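Local coordinates for lectin-like protein (Entamoeba histolytica HM-1:IMSS-A, PDB 5ZBT) that is of unknown function but carries a legume lectin-like domain related to that of the cargo receptor ERGIC-53, and may bind mannose, at residues A[78-83]-A[171-176]; A[182-187]-A[194-199]; A[111-116]-A[125-130]. All coordinates share one frame; numbering follows the deposited sequence.

Contact 1: A[78-83]-A[171-176]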
# COMPACT_ATOMS: atom_id res chain seq x y z
N PRO A 78 15.53 -8.79 -5.88
CA PRO A 78 16.26 -7.97 -6.86
C PRO A 78 15.40 -6.80 -7.28
O PRO A 78 14.32 -6.59 -6.70
CB PRO A 78 16.47 -8.94 -8.03
CG PRO A 78 15.24 -9.79 -7.98
CD PRO A 78 14.89 -9.96 -6.52
N SER A 79 15.83 -6.03 -8.28
CA SER A 79 15.02 -4.93 -8.76
C SER A 79 13.62 -5.45 -9.06
O SER A 79 13.45 -6.50 -9.67
CB SER A 79 15.64 -4.30 -10.00
OG SER A 79 16.88 -3.74 -9.65
N PHE A 80 12.62 -4.73 -8.56
CA PHE A 80 11.27 -5.26 -8.60
C PHE A 80 10.30 -4.14 -8.92
O PHE A 80 10.60 -2.95 -8.81
CB PHE A 80 10.88 -5.93 -7.27
CG PHE A 80 10.88 -5.01 -6.10
CD1 PHE A 80 9.74 -4.28 -5.78
CD2 PHE A 80 12.02 -4.88 -5.30
CE1 PHE A 80 9.72 -3.42 -4.70
CE2 PHE A 80 12.01 -4.04 -4.21
CZ PHE A 80 10.86 -3.30 -3.90
N GLU A 81 9.10 -4.57 -9.30
CA GLU A 81 7.97 -3.68 -9.48
C GLU A 81 6.76 -4.34 -8.82
O GLU A 81 6.48 -5.52 -9.07
CB GLU A 81 7.71 -3.39 -10.96
CG GLU A 81 6.33 -2.83 -11.21
CD GLU A 81 6.14 -2.24 -12.60
OE1 GLU A 81 7.11 -1.68 -13.17
OE2 GLU A 81 5.00 -2.31 -13.10
N LEU A 82 6.09 -3.60 -7.94
CA LEU A 82 4.83 -4.04 -7.36
C LEU A 82 3.70 -3.21 -7.96
O LEU A 82 3.82 -1.98 -8.13
CB LEU A 82 4.83 -3.92 -5.84
CG LEU A 82 6.05 -4.49 -5.12
CD1 LEU A 82 6.15 -3.96 -3.69
CD2 LEU A 82 6.01 -6.00 -5.12
N GLN A 83 2.60 -3.89 -8.31
CA GLN A 83 1.39 -3.28 -8.86
C GLN A 83 0.21 -3.64 -7.99
O GLN A 83 -0.17 -4.82 -7.91
CB GLN A 83 1.14 -3.74 -10.30
CG GLN A 83 2.16 -3.23 -11.31
CD GLN A 83 2.02 -3.93 -12.64
OE1 GLN A 83 0.98 -4.49 -12.92
NE2 GLN A 83 3.07 -3.92 -13.44
N LEU A 171 -1.53 1.37 -8.18
CA LEU A 171 -0.37 1.98 -7.55
C LEU A 171 0.88 1.20 -7.96
O LEU A 171 0.93 -0.02 -7.81
CB LEU A 171 -0.53 1.99 -6.03
CG LEU A 171 0.71 2.33 -5.19
CD1 LEU A 171 1.08 3.81 -5.36
CD2 LEU A 171 0.49 1.97 -3.71
N ARG A 172 1.88 1.91 -8.49
CA ARG A 172 3.08 1.26 -9.03
C ARG A 172 4.29 1.63 -8.18
O ARG A 172 4.63 2.82 -8.06
CB ARG A 172 3.30 1.63 -10.50
CG ARG A 172 4.43 0.84 -11.18
CD ARG A 172 4.73 1.30 -12.63
NE ARG A 172 3.53 1.72 -13.35
CZ ARG A 172 2.62 0.88 -13.84
NH1 ARG A 172 2.77 -0.43 -13.71
NH2 ARG A 172 1.55 1.37 -14.44
N ILE A 173 4.94 0.63 -7.61
CA ILE A 173 6.10 0.80 -6.74
C ILE A 173 7.29 0.10 -7.41
O ILE A 173 7.30 -1.13 -7.52
CB ILE A 173 5.85 0.23 -5.34
CG1 ILE A 173 4.73 1.01 -4.64
CG2 ILE A 173 7.12 0.22 -4.50
CD1 ILE A 173 3.99 0.19 -3.62
N LYS A 174 8.28 0.88 -7.85
CA LYS A 174 9.43 0.36 -8.58
C LYS A 174 10.70 0.68 -7.81
O LYS A 174 10.91 1.83 -7.41
CB LYS A 174 9.54 0.98 -9.98
CG LYS A 174 8.48 0.58 -10.98
CD LYS A 174 8.94 0.94 -12.41
CE LYS A 174 8.95 2.46 -12.65
NZ LYS A 174 9.44 2.87 -14.01
N TYR A 175 11.57 -0.31 -7.64
CA TYR A 175 12.86 -0.09 -6.99
C TYR A 175 13.98 -0.71 -7.81
O TYR A 175 13.92 -1.90 -8.15
CB TYR A 175 12.86 -0.66 -5.57
CG TYR A 175 14.14 -0.41 -4.80
CD1 TYR A 175 14.54 0.89 -4.48
CD2 TYR A 175 14.94 -1.47 -4.36
CE1 TYR A 175 15.69 1.13 -3.75
CE2 TYR A 175 16.10 -1.24 -3.62
CZ TYR A 175 16.47 0.06 -3.32
OH TYR A 175 17.61 0.30 -2.59
N LEU A 176 14.99 0.09 -8.14
CA LEU A 176 16.19 -0.41 -8.80
C LEU A 176 17.29 -0.54 -7.76
O LEU A 176 17.70 0.46 -7.15
CB LEU A 176 16.61 0.53 -9.93
CG LEU A 176 15.45 0.91 -10.84
CD1 LEU A 176 15.86 2.00 -11.82
CD2 LEU A 176 14.96 -0.32 -11.57

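Contact 2: A[182-187]-A[194-199]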
# COMPACT_ATOMS: atom_id res chain seq x y z
N LEU A 182 13.98 4.54 -5.84
CA LEU A 182 12.59 4.15 -5.69
C LEU A 182 11.72 5.10 -6.51
O LEU A 182 11.91 6.31 -6.48
CB LEU A 182 12.18 4.18 -4.22
CG LEU A 182 10.72 3.86 -3.93
CD1 LEU A 182 10.53 2.36 -3.98
CD2 LEU A 182 10.32 4.41 -2.58
N ILE A 183 10.78 4.53 -7.26
CA ILE A 183 9.89 5.30 -8.12
C ILE A 183 8.47 4.88 -7.82
O ILE A 183 8.17 3.68 -7.81
CB ILE A 183 10.22 5.11 -9.61
CG1 ILE A 183 11.69 5.49 -9.88
CG2 ILE A 183 9.30 5.94 -10.48
CD1 ILE A 183 12.08 5.43 -11.33
N ILE A 184 7.61 5.85 -7.51
CA ILE A 184 6.18 5.65 -7.31
C ILE A 184 5.45 6.29 -8.48
O ILE A 184 5.68 7.47 -8.80
CB ILE A 184 5.68 6.28 -5.99
CG1 ILE A 184 6.61 5.93 -4.81
CG2 ILE A 184 4.26 5.84 -5.70
CD1 ILE A 184 6.67 4.48 -4.47
N GLU A 185 4.59 5.51 -9.12
CA GLU A 185 3.69 5.99 -10.16
C GLU A 185 2.30 5.48 -9.83
O GLU A 185 2.14 4.58 -9.02
CB GLU A 185 4.13 5.50 -11.55
CG GLU A 185 5.48 6.06 -11.97
CD GLU A 185 6.17 5.24 -13.03
OE1 GLU A 185 5.61 4.21 -13.48
OE2 GLU A 185 7.29 5.64 -13.43
N ILE A 186 1.29 6.07 -10.46
CA ILE A 186 -0.06 5.55 -10.33
C ILE A 186 -0.76 5.61 -11.68
O ILE A 186 -0.71 6.64 -12.36
CB ILE A 186 -0.87 6.26 -9.22
CG1 ILE A 186 -2.18 5.50 -8.99
CG2 ILE A 186 -1.14 7.70 -9.57
CD1 ILE A 186 -2.69 5.56 -7.57
N MET A 187 -1.36 4.50 -12.08
CA MET A 187 -2.08 4.39 -13.34
C MET A 187 -3.55 4.69 -13.08
O MET A 187 -4.24 3.92 -12.41
CB MET A 187 -1.90 3.00 -13.96
CG MET A 187 -2.35 2.92 -15.43
SD MET A 187 -4.15 3.02 -15.68
CE MET A 187 -4.70 1.64 -14.68
N ASP A 194 3.33 10.12 -13.23
CA ASP A 194 4.45 10.35 -12.33
C ASP A 194 3.96 10.70 -10.93
O ASP A 194 2.86 11.25 -10.75
CB ASP A 194 5.33 11.48 -12.87
CG ASP A 194 6.06 11.11 -14.16
OD1 ASP A 194 6.34 9.91 -14.39
OD2 ASP A 194 6.37 12.03 -14.95
N CYS A 195 4.78 10.42 -9.93
CA CYS A 195 4.44 10.87 -8.59
C CYS A 195 5.69 11.21 -7.78
O CYS A 195 5.95 12.39 -7.50
CB CYS A 195 3.58 9.80 -7.89
SG CYS A 195 3.06 10.18 -6.21
N ILE A 196 6.51 10.22 -7.45
CA ILE A 196 7.66 10.42 -6.58
C ILE A 196 8.83 9.61 -7.13
O ILE A 196 8.66 8.46 -7.56
CB ILE A 196 7.33 10.02 -5.13
CG1 ILE A 196 6.44 11.08 -4.46
CG2 ILE A 196 8.60 9.74 -4.30
CD1 ILE A 196 5.68 10.56 -3.25
N THR A 197 10.01 10.22 -7.12
CA THR A 197 11.27 9.51 -7.30
C THR A 197 12.16 9.83 -6.12
O THR A 197 12.30 11.01 -5.75
CB THR A 197 11.96 9.93 -8.61
OG1 THR A 197 11.12 9.60 -9.71
CG2 THR A 197 13.27 9.20 -8.77
N ILE A 198 12.75 8.81 -5.51
CA ILE A 198 13.69 8.98 -4.41
C ILE A 198 15.02 8.36 -4.80
O ILE A 198 15.09 7.15 -5.07
CB ILE A 198 13.18 8.33 -3.10
CG1 ILE A 198 11.75 8.76 -2.80
CG2 ILE A 198 14.10 8.71 -1.94
CD1 ILE A 198 11.22 8.13 -1.57
N GLU A 199 16.06 9.18 -4.82
CA GLU A 199 17.40 8.66 -5.08
C GLU A 199 18.07 8.24 -3.78
O GLU A 199 17.68 8.64 -2.68
CB GLU A 199 18.24 9.71 -5.80
CG GLU A 199 17.49 10.42 -6.90
CD GLU A 199 17.55 9.68 -8.22
OE1 GLU A 199 18.26 8.65 -8.30
OE2 GLU A 199 16.88 10.14 -9.18
O HOH W 1 7.33 9.13 -10.47
O HOH W 2 7.45 8.12 -13.12

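Contact 3: A[111-116]-A[125-130]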
# COMPACT_ATOMS: atom_id res chain seq x y z
N ASP A 111 -2.31 4.17 14.58
CA ASP A 111 -3.10 5.27 14.05
C ASP A 111 -2.60 5.78 12.70
O ASP A 111 -3.23 6.68 12.13
CB ASP A 111 -3.15 6.40 15.08
CG ASP A 111 -3.64 5.91 16.43
OD1 ASP A 111 -4.54 5.03 16.45
OD2 ASP A 111 -3.11 6.37 17.46
N LEU A 112 -1.50 5.23 12.19
CA LEU A 112 -0.91 5.68 10.93
C LEU A 112 -1.50 4.83 9.81
O LEU A 112 -0.95 3.81 9.42
CB LEU A 112 0.61 5.54 10.99
CG LEU A 112 1.47 6.07 9.84
CD1 LEU A 112 1.00 7.48 9.41
CD2 LEU A 112 2.95 6.10 10.28
N PHE A 113 -2.65 5.26 9.28
CA PHE A 113 -3.40 4.49 8.28
C PHE A 113 -3.55 3.03 8.71
O PHE A 113 -3.32 2.11 7.92
CB PHE A 113 -2.75 4.56 6.90
CG PHE A 113 -2.56 5.95 6.39
CD1 PHE A 113 -3.60 6.63 5.80
CD2 PHE A 113 -1.34 6.59 6.52
CE1 PHE A 113 -3.43 7.93 5.35
CE2 PHE A 113 -1.17 7.89 6.07
CZ PHE A 113 -2.22 8.55 5.48
N GLY A 114 -3.92 2.81 9.98
CA GLY A 114 -4.11 1.48 10.51
C GLY A 114 -2.90 0.87 11.21
O GLY A 114 -3.08 -0.03 12.03
N ALA A 115 -1.69 1.33 10.93
CA ALA A 115 -0.49 0.72 11.49
C ALA A 115 0.20 1.63 12.50
O ALA A 115 -0.12 2.82 12.63
CB ALA A 115 0.50 0.33 10.38
N TYR A 116 1.18 1.06 13.20
CA TYR A 116 1.85 1.77 14.28
C TYR A 116 2.73 2.90 13.73
O TYR A 116 3.27 2.81 12.62
CB TYR A 116 2.70 0.80 15.12
CG TYR A 116 2.99 1.33 16.52
CD1 TYR A 116 1.94 1.67 17.38
CD2 TYR A 116 4.29 1.53 16.96
CE1 TYR A 116 2.19 2.17 18.64
CE2 TYR A 116 4.55 2.04 18.23
CZ TYR A 116 3.49 2.36 19.06
OH TYR A 116 3.71 2.86 20.34
N PHE A 125 1.69 5.92 1.19
CA PHE A 125 0.34 6.24 1.64
C PHE A 125 -0.42 6.96 0.54
O PHE A 125 0.12 7.83 -0.14
CB PHE A 125 0.36 7.11 2.91
CG PHE A 125 1.26 6.58 4.00
CD1 PHE A 125 1.17 5.25 4.42
CD2 PHE A 125 2.19 7.40 4.60
CE1 PHE A 125 1.99 4.76 5.43
CE2 PHE A 125 3.03 6.91 5.61
CZ PHE A 125 2.92 5.59 6.02
N ILE A 126 -1.68 6.57 0.37
CA ILE A 126 -2.65 7.31 -0.43
C ILE A 126 -3.66 7.89 0.54
O ILE A 126 -4.36 7.13 1.23
CB ILE A 126 -3.34 6.43 -1.48
CG1 ILE A 126 -2.32 5.66 -2.32
CG2 ILE A 126 -4.27 7.28 -2.36
CD1 ILE A 126 -2.98 4.73 -3.38
N ASN A 127 -3.74 9.21 0.63
CA ASN A 127 -4.58 9.86 1.63
C ASN A 127 -5.69 10.66 0.97
O ASN A 127 -5.42 11.50 0.11
CB ASN A 127 -3.74 10.77 2.52
CG ASN A 127 -4.59 11.53 3.49
OD1 ASN A 127 -5.11 10.96 4.43
ND2 ASN A 127 -4.78 12.82 3.25
N PHE A 128 -6.94 10.37 1.36
CA PHE A 128 -8.12 11.14 0.96
C PHE A 128 -8.64 12.07 2.05
O PHE A 128 -9.35 13.04 1.73
CB PHE A 128 -9.28 10.21 0.55
CG PHE A 128 -9.00 9.36 -0.66
CD1 PHE A 128 -8.31 8.15 -0.53
CD2 PHE A 128 -9.43 9.75 -1.91
CE1 PHE A 128 -8.05 7.36 -1.64
CE2 PHE A 128 -9.19 8.96 -3.04
CZ PHE A 128 -8.50 7.76 -2.91
N GLU A 129 -8.32 11.80 3.32
CA GLU A 129 -8.84 12.56 4.45
C GLU A 129 -8.33 13.99 4.43
O GLU A 129 -7.11 14.22 4.41
CB GLU A 129 -8.45 11.86 5.75
CG GLU A 129 -9.08 12.45 7.01
CD GLU A 129 -10.40 11.80 7.38
OE1 GLU A 129 -10.91 12.08 8.48
OE2 GLU A 129 -10.94 11.01 6.58
N ASP A 130 -9.25 14.95 4.42
CA ASP A 130 -9.01 16.38 4.57
C ASP A 130 -8.37 17.05 3.35
O ASP A 130 -7.98 18.22 3.45
CB ASP A 130 -8.16 16.70 5.80
CG ASP A 130 -8.81 16.26 7.10
OD1 ASP A 130 -10.06 16.17 7.17
OD2 ASP A 130 -8.05 15.99 8.06

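Contact 1: A[78-83]-A[171-176]
Tyr175 lays its CB over one face of the Phe80 ring, a CH-pi contact in which CB stands 4.1 Å from the centroid of the Phe80 ring and 28° off the ring normal. Phe80 turns its ring into this place by setting CG between its own backbone N and carbonyl carbon (chi1 62°), which swings the ring toward the partner strand; Pro78 O lies in plane at its edge. Next along the same face, Leu82 CB lies 4.3 Å from Ile173 CB. Ile173 CG2 approaches Phe80 CE1 more loosely. These side chains look into the domain, where Leu102 and Val100 of strand 97-103 come against Phe80 and Ile173. The two strands, 80-83 and 171-176, run antiparallel and are central neighbours in one sheet of the legume-lectin beta sandwich, with strand 220-231 on the far side of 80-83. Phe80 and Tyr175 form one hydrogen-bonded pair, Leu82 and Ile173 the next; the bond from Ile173 N to Leu82 O is 2.9 Å long and nearly straight.

The opposite face is polar. Arg172 NH1 forms a salt bridge with Glu81 OE2 at 3.0 Å; OE2 lies near the guanidinium plane, while NH1 approaches it from above the carboxylate plane, and the two planes stand 60° apart. Gln83 NE2 also points at this OE2, but implausibly close, so that bond is doubtful. The bend of Arg172 at chi3 brings NH1 round to Glu81, while its NH2 is taken by Asn192. Lys174 runs alongside Glu81, its CD 3.3 Å from Glu81 OE1, but its amine leads off toward Glu185, a long and weak ion pair. Ser79 OG, just before the strand, accepts from Val177 N.

Contact 2: A[182-187]-A[194-199]
Leu182 with Ile198 and Ile184 with Ile196 are hydrogen-bonded pairs of an antiparallel hairpin whose strand axes approach to 4.7 Å. Regular pairing ends at Ile184, which faces both Cys195 and Ile196, a classic beta bulge. There the bond from Ile196 N to Ile184 O stretches to 3.2 Å, against 2.8 Å from Ile184 N to Ile196 O, and a water bridges Ile184 O and Cys195 N. Cys195 is turned so that its CB sits 3.3 Å from Ile184 O, and with SG anti to the backbone N (chi1 180°) its sulfur runs away to the disulfide with Cys157.

On one face, Leu182 and Ile198 lie side by side and touch by their methyls, Leu182 CD2 to Ile198 CD1 at 4.0 Å. Ile184 and Ile196 are likewise aligned, Ile184 CG1 reaching Ile196 CB at 4.2 Å. Ile183 and Thr197 share the other face, a looser match of aliphatic CG1 against hydroxyl and methyl. Beyond the bulge, Glu185 and Asp194 bring like charges to 4.5 Å between Glu185 OE2 and Asp194 OD1, while Glu185 OE1 accepts from Asn192 of the hairpin's second strand.

Strand 191-198 is an edge strand of its sheet, and 181-188 is paired on its other side with 170-176. The isoleucines facing inward meet the second sheet: Ile184, Ile196 and Ile198 rest on Val138 of strand 135-142, Ile196 and Ile198 also on Tyr155 of strand 153-158, the strand that carries Cys157, so the disulfide ties the edges of the two sheets together.

Contact 3: A[111-116]-A[125-130]
Phe113, on a loop, and Phe125, on a strand, pack with no backbone bond between the segments, their CA atoms 7.8 Å apart: residues 112-115 make a type I' turn closed by bonds in both directions between Leu112 and Ala115, and 125-127 is the end of a strand. Asp111 and Leu112 both oppose Ala115, a classic beta bulge beside the turn.

The rings form an offset stack, centroids of Phe113 and Phe125 4.7 Å apart and planes 26° from parallel. Phe113 applies the CD2-CE2 side of its ring over one face of Phe125, with CE2 3.5 Å from Phe125 CG and CD2 shifted toward the rim. Phe113 sets CG anti to its carbonyl carbon (chi1 -56°), which lowers the ring from the turn onto the strand. At the far edge of the Phe113 ring, near its plane, Asn127 OD1 lies 3.6 Å from CE1; the amide is turned about 70° to the ring, and its ND2 donates to Glu129 O, which holds that orientation. Leu112 comes in at about a right angle, its CG 4.1 Å from Phe125 CZ.

The loop thus folds back over the second sheet of the legume-lectin beta sandwich, where strand 122-127 lies between 97-103 and 135-142. Trp101 of the former meets Phe125 edge-to-face and touches Leu112, and Leu139 of the latter also packs on Phe125, while Ser211 of strand 207-213 donates to Phe113 O.

In the fold
Contacts 1 and 2 belong to one sheet of the sandwich and are separated by the pairing of strands 170-176 and 181-188, where Lys174 O lies 2.7 Å from Ile183 N. The centres of contacts 1 and 2 are about 10 Å apart. A weak ion pair also links them, with Arg172 NE 3.2 Å from Glu185 OE1. Contact 3 joins a loop to a strand of the other sheet and is nested within the loop that contact 1 closes; its centre is about 21 Å from that of contact 1 and about 19 Å from that of contact 2. Contacts 2 and 3 touch in the interior between the sheets, where Ile186 CD1 meets Ile126 CD1 at 4.3 Å.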